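Local structure of pectate lyase (Paenibacillus sp. 0602, 5GT5) at residues A[288-300]-A[337-349]. The protein cleaves the alpha-1,4-linked galacturonate backbone of polygalacturonate, and probably of methyl-esterified pectin, by beta-elimination, probably acting within the chain with the help of calcium. The protein carries 1 engineered substitution. Sequence-based numbering, arbitrary orientation.
Sequences YNIIMDATDARAA and EKSVIKDVQYPVR
Met292 and Ile341 run alongside each other on one face of two parallel strands, SD of Met292 4.0 Å from CD1 of Ile341; on the other face Ile291 meets Val340, and helix 419-423 covers Ile291. A parallel ladder joins the strands: Met292 N gives to Val340 O at 2.8 Å, and Met292 O takes Lys342 N. At the N-terminal end both segments turn at a residue with left-handed helical backbone angles, Asn289 and Lys338. There Asn289 ND2 reaches a lone pair of Lys338 O at 2.9 Å while OD1 takes Asp414 N. Past the bend, Ser339 OG accepts from Ile290 N (3.1 Å) and gives to Glu337 O from above its carbonyl plane.

At the C-terminal end of the strands, Lys342 stays extended until a last turn (chi4 -68°) brings NZ 2.7 Å from Thr295 OG1 and into a salt bridge with Asp343 OD2. Asp293 OD1 steadies Thr295 by accepting both its N, an Asx turn, and its OG1. Arg298 crosses Asp343 and puts NH1 on Gln345 OE1 (3.1 Å) in its own guanidinium plane; Asp374 pairs with Arg298 NH2 and gives its N to Asp343 OD1. Such in-register stacking of successive coils is the hallmark of the parallel beta-helix of polysaccharide lyase family 1.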
loop_
_atom_site.group_PDB
_atom_site.type_symbol
_atom_site.label_atom_id
_atom_site.label_comp_id
_atom_site.label_asym_id
_atom_site.label_seq_id
_atom_site.Cartn_x
_atom_site.Cartn_y
_atom_site.Cartn_z
ATOM N N TYR A 288 -8.907 13.354 14.704
ATOM C CA TYR A 288 -10.237 13.921 14.887
ATOM C C TYR A 288 -10.975 13.231 16.009
ATOM O O TYR A 288 -10.812 12.035 16.243
ATOM C CB TYR A 288 -11.051 13.924 13.585
ATOM C CG TYR A 288 -11.527 12.581 13.015
ATOM C CD1 TYR A 288 -10.722 11.848 12.135
ATOM C CD2 TYR A 288 -12.812 12.077 13.311
ATOM C CE1 TYR A 288 -11.186 10.678 11.552
ATOM C CE2 TYR A 288 -13.277 10.881 12.739
ATOM C CZ TYR A 288 -12.443 10.185 11.887
ATOM O OH TYR A 288 -12.881 9.016 11.311
ATOM N N ASN A 289 -11.788 13.993 16.743
ATOM C CA ASN A 289 -12.571 13.426 17.843
ATOM C C ASN A 289 -11.692 12.623 18.789
ATOM O O ASN A 289 -12.040 11.503 19.169
ATOM C CB ASN A 289 -13.707 12.528 17.326
ATOM C CG ASN A 289 -14.835 13.298 16.611
ATOM O OD1 ASN A 289 -15.537 12.702 15.792
ATOM N ND2 ASN A 289 -15.032 14.578 16.933
ATOM N N ILE A 290 -10.551 13.202 19.167
ATOM C CA ILE A 290 -9.729 12.594 20.228
ATOM C C ILE A 290 -9.809 13.431 21.484
ATOM O O ILE A 290 -10.246 14.589 21.429
ATOM C CB ILE A 290 -8.238 12.354 19.816
ATOM C CG1 ILE A 290 -7.478 13.671 19.571
ATOM C CG2 ILE A 290 -8.189 11.415 18.572
ATOM C CD1 ILE A 290 -5.949 13.477 19.569
ATOM N N ILE A 291 -9.415 12.844 22.614
ATOM C CA ILE A 291 -9.351 13.534 23.903
ATOM C C ILE A 291 -7.932 13.444 24.427
ATOM O O ILE A 291 -7.367 12.339 24.479
ATOM C CB ILE A 291 -10.288 12.887 24.921
ATOM C CG1 ILE A 291 -11.732 13.006 24.431
ATOM C CG2 ILE A 291 -10.145 13.552 26.296
ATOM C CD1 ILE A 291 -12.716 12.313 25.337
ATOM N N MET A 292 -7.333 14.590 24.774
ATOM C CA MET A 292 -6.063 14.585 25.498
ATOM C C MET A 292 -6.409 15.147 26.861
ATOM O O MET A 292 -6.632 16.350 26.982
ATOM C CB MET A 292 -5.024 15.505 24.851
ATOM C CG MET A 292 -4.763 15.267 23.356
ATOM S SD MET A 292 -3.597 16.549 22.799
ATOM C CE MET A 292 -3.818 16.469 21.024
ATOM N N ASP A 293 -6.498 14.301 27.874
ATOM C CA ASP A 293 -6.894 14.714 29.221
ATOM C C ASP A 293 -5.758 14.405 30.168
ATOM O O ASP A 293 -5.579 13.243 30.586
ATOM C CB ASP A 293 -8.160 13.973 29.642
ATOM C CG ASP A 293 -8.688 14.438 30.961
ATOM O OD1 ASP A 293 -7.942 15.038 31.745
ATOM O OD2 ASP A 293 -9.879 14.201 31.223
ATOM N N ALA A 294 -5.005 15.439 30.531
ATOM C CA ALA A 294 -3.810 15.301 31.370
ATOM C C ALA A 294 -4.085 15.844 32.782
ATOM O O ALA A 294 -3.165 16.282 33.466
ATOM C CB ALA A 294 -2.601 16.049 30.730
ATOM N N THR A 295 -5.338 15.773 33.223
ATOM C CA THR A 295 -5.740 16.293 34.547
ATOM C C THR A 295 -4.858 15.799 35.686
ATOM O O THR A 295 -4.379 16.594 36.513
ATOM C CB THR A 295 -7.196 15.904 34.856
ATOM O OG1 THR A 295 -8.076 16.540 33.919
ATOM C CG2 THR A 295 -7.592 16.340 36.303
ATOM N N ASP A 296 -4.643 14.494 35.750
ATOM C CA ASP A 296 -3.869 13.932 36.848
ATOM C C ASP A 296 -2.391 14.263 36.751
ATOM O O ASP A 296 -1.711 14.493 37.760
ATOM C CB ASP A 296 -4.087 12.435 36.930
ATOM C CG ASP A 296 -5.547 12.061 36.888
ATOM O OD1 ASP A 296 -6.291 12.525 37.764
ATOM O OD2 ASP A 296 -5.957 11.318 35.961
ATOM N N ALA A 297 -1.863 14.324 35.542
ATOM C CA ALA A 297 -0.483 14.759 35.395
ATOM C C ALA A 297 -0.286 16.207 35.861
ATOM O O ALA A 297 0.711 16.533 36.531
ATOM C CB ALA A 297 -0.038 14.599 33.954
ATOM N N ARG A 298 -1.249 17.059 35.520
ATOM C CA ARG A 298 -1.200 18.482 35.897
ATOM C C ARG A 298 -1.225 18.587 37.430
ATOM O O ARG A 298 -0.454 19.360 38.031
ATOM C CB ARG A 298 -2.393 19.225 35.260
ATOM C CG ARG A 298 -2.384 20.752 35.476
ATOM C CD ARG A 298 -1.312 21.359 34.681
ATOM N NE ARG A 298 -1.365 22.822 34.650
ATOM C CZ ARG A 298 -0.405 23.538 34.082
ATOM N NH1 ARG A 298 0.642 22.926 33.551
ATOM N NH2 ARG A 298 -0.467 24.871 34.070
ATOM N N ALA A 299 -2.069 17.785 38.069
ATOM C CA ALA A 299 -2.083 17.734 39.548
ATOM C C ALA A 299 -0.743 17.284 40.121
ATOM O O ALA A 299 -0.230 17.869 41.089
ATOM C CB ALA A 299 -3.209 16.849 40.052
ATOM N N ALA A 300 -0.146 16.258 39.524
ATOM C CA ALA A 300 1.129 15.727 40.014
ATOM C C ALA A 300 2.219 16.781 39.934
ATOM O O ALA A 300 3.103 16.826 40.791
ATOM C CB ALA A 300 1.516 14.455 39.230
ATOM N N GLU A 337 -8.826 18.055 14.857
ATOM C CA GLU A 337 -10.133 18.706 14.815
ATOM C C GLU A 337 -11.174 18.077 15.711
ATOM O O GLU A 337 -11.144 16.868 15.982
ATOM C CB GLU A 337 -10.661 18.867 13.396
ATOM C CG GLU A 337 -10.964 17.605 12.701
ATOM C CD GLU A 337 -11.272 17.785 11.205
ATOM O OE1 GLU A 337 -11.778 18.857 10.772
ATOM O OE2 GLU A 337 -10.952 16.849 10.452
ATOM N N LYS A 338 -12.116 18.902 16.154
ATOM C CA LYS A 338 -13.278 18.439 16.885
ATOM C C LYS A 338 -12.850 17.576 18.055
ATOM O O LYS A 338 -13.389 16.508 18.295
ATOM C CB LYS A 338 -14.229 17.690 15.933
ATOM C CG LYS A 338 -14.736 18.510 14.748
ATOM C CD LYS A 338 -15.905 19.418 15.122
ATOM C CE LYS A 338 -16.393 20.204 13.893
ATOM N NZ LYS A 338 -17.448 21.190 14.275
ATOM N N SER A 339 -11.846 18.051 18.772
ATOM C CA SER A 339 -11.294 17.287 19.877
ATOM C C SER A 339 -11.487 18.018 21.204
ATOM O O SER A 339 -12.052 19.123 21.230
ATOM C CB SER A 339 -9.831 16.989 19.588
ATOM O OG SER A 339 -9.747 16.091 18.473
ATOM N N VAL A 340 -11.077 17.366 22.292
ATOM C CA VAL A 340 -11.118 17.927 23.641
ATOM C C VAL A 340 -9.730 17.812 24.261
ATOM O O VAL A 340 -9.140 16.719 24.271
ATOM C CB VAL A 340 -12.123 17.133 24.504
ATOM C CG1 VAL A 340 -12.102 17.661 25.932
ATOM C CG2 VAL A 340 -13.529 17.203 23.885
ATOM N N ILE A 341 -9.196 18.928 24.757
ATOM C CA ILE A 341 -7.866 18.969 25.361
ATOM C C ILE A 341 -8.001 19.610 26.725
ATOM O O ILE A 341 -8.516 20.738 26.846
ATOM C CB ILE A 341 -6.886 19.774 24.478
ATOM C CG1 ILE A 341 -6.769 19.079 23.104
ATOM C CG2 ILE A 341 -5.507 19.873 25.114
ATOM C CD1 ILE A 341 -5.873 19.805 22.121
ATOM N N LYS A 342 -7.551 18.903 27.743
ATOM C CA LYS A 342 -7.652 19.366 29.112
ATOM C C LYS A 342 -6.334 19.261 29.838
ATOM O O LYS A 342 -5.737 18.169 29.908
ATOM C CB LYS A 342 -8.736 18.579 29.864
ATOM C CG LYS A 342 -8.970 19.116 31.279
ATOM C CD LYS A 342 -10.141 18.437 31.948
ATOM C CE LYS A 342 -10.417 19.114 33.281
ATOM N NZ LYS A 342 -9.325 18.859 34.241
ATOM N N ASP A 343 -5.902 20.400 30.384
ATOM C CA ASP A 343 -4.752 20.480 31.272
ATOM C C ASP A 343 -3.445 20.078 30.599
ATOM O O ASP A 343 -2.526 19.567 31.229
ATOM C CB ASP A 343 -5.023 19.727 32.573
ATOM C CG ASP A 343 -5.924 20.520 33.515
ATOM O OD1 ASP A 343 -6.071 21.742 33.289
ATOM O OD2 ASP A 343 -6.460 19.937 34.491
ATOM N N VAL A 344 -3.369 20.384 29.313
ATOM C CA VAL A 344 -2.134 20.285 28.538
ATOM C C VAL A 344 -1.643 21.706 28.300
ATOM O O VAL A 344 -2.339 22.510 27.671
ATOM C CB VAL A 344 -2.377 19.571 27.189
ATOM C CG1 VAL A 344 -1.110 19.609 26.340
ATOM C CG2 VAL A 344 -2.838 18.106 27.423
ATOM N N GLN A 345 -0.465 22.030 28.816
ATOM C CA GLN A 345 0.015 23.416 28.772
ATOM C C GLN A 345 0.412 23.874 27.363
ATOM O O GLN A 345 0.213 25.045 26.994
ATOM C CB GLN A 345 1.180 23.594 29.739
ATOM C CG GLN A 345 1.624 25.091 29.841
ATOM C CD GLN A 345 2.538 25.359 31.016
ATOM O OE1 GLN A 345 2.691 24.527 31.907
ATOM N NE2 GLN A 345 3.135 26.542 31.034
ATOM N N TYR A 346 0.998 22.967 26.580
ATOM C CA TYR A 346 1.505 23.305 25.250
ATOM C C TYR A 346 0.864 22.360 24.256
ATOM O O TYR A 346 1.501 21.439 23.753
ATOM C CB TYR A 346 3.037 23.189 25.185
ATOM C CG TYR A 346 3.747 24.066 26.198
ATOM C CD1 TYR A 346 3.870 25.427 25.978
ATOM C CD2 TYR A 346 4.282 23.531 27.363
ATOM C CE1 TYR A 346 4.513 26.244 26.914
ATOM C CE2 TYR A 346 4.931 24.333 28.296
ATOM C CZ TYR A 346 5.044 25.681 28.057
ATOM O OH TYR A 346 5.697 26.468 28.986
ATOM N N PRO A 347 -0.418 22.568 23.954
ATOM C CA PRO A 347 -1.149 21.581 23.145
ATOM C C PRO A 347 -0.746 21.488 21.678
ATOM O O PRO A 347 -1.076 20.484 21.041
ATOM C CB PRO A 347 -2.604 22.061 23.246
ATOM C CG PRO A 347 -2.477 23.570 23.539
ATOM C CD PRO A 347 -1.273 23.674 24.436
ATOM N N VAL A 348 -0.097 22.519 21.155
ATOM C CA VAL A 348 0.137 22.628 19.723
ATOM C C VAL A 348 1.566 23.115 19.526
ATOM O O VAL A 348 1.869 24.291 19.766
ATOM C CB VAL A 348 -0.864 23.637 19.060
ATOM C CG1 VAL A 348 -0.673 23.639 17.530
ATOM C CG2 VAL A 348 -2.316 23.284 19.380
ATOM N N ARG A 349 2.453 22.235 19.077
ATOM C CA ARG A 349 3.866 22.598 18.908
ATOM C C ARG A 349 4.309 22.341 17.491
ATOM O O ARG A 349 3.849 21.396 16.832
ATOM C CB ARG A 349 4.757 21.823 19.888
ATOM C CG ARG A 349 4.511 22.194 21.333
ATOM C CD ARG A 349 5.441 21.436 22.259
ATOM N NE ARG A 349 6.762 22.017 22.222
ATOM C CZ ARG A 349 7.138 23.062 22.963
ATOM N NH1 ARG A 349 6.298 23.611 23.834
ATOM N NH2 ARG A 349 8.364 23.551 22.843
#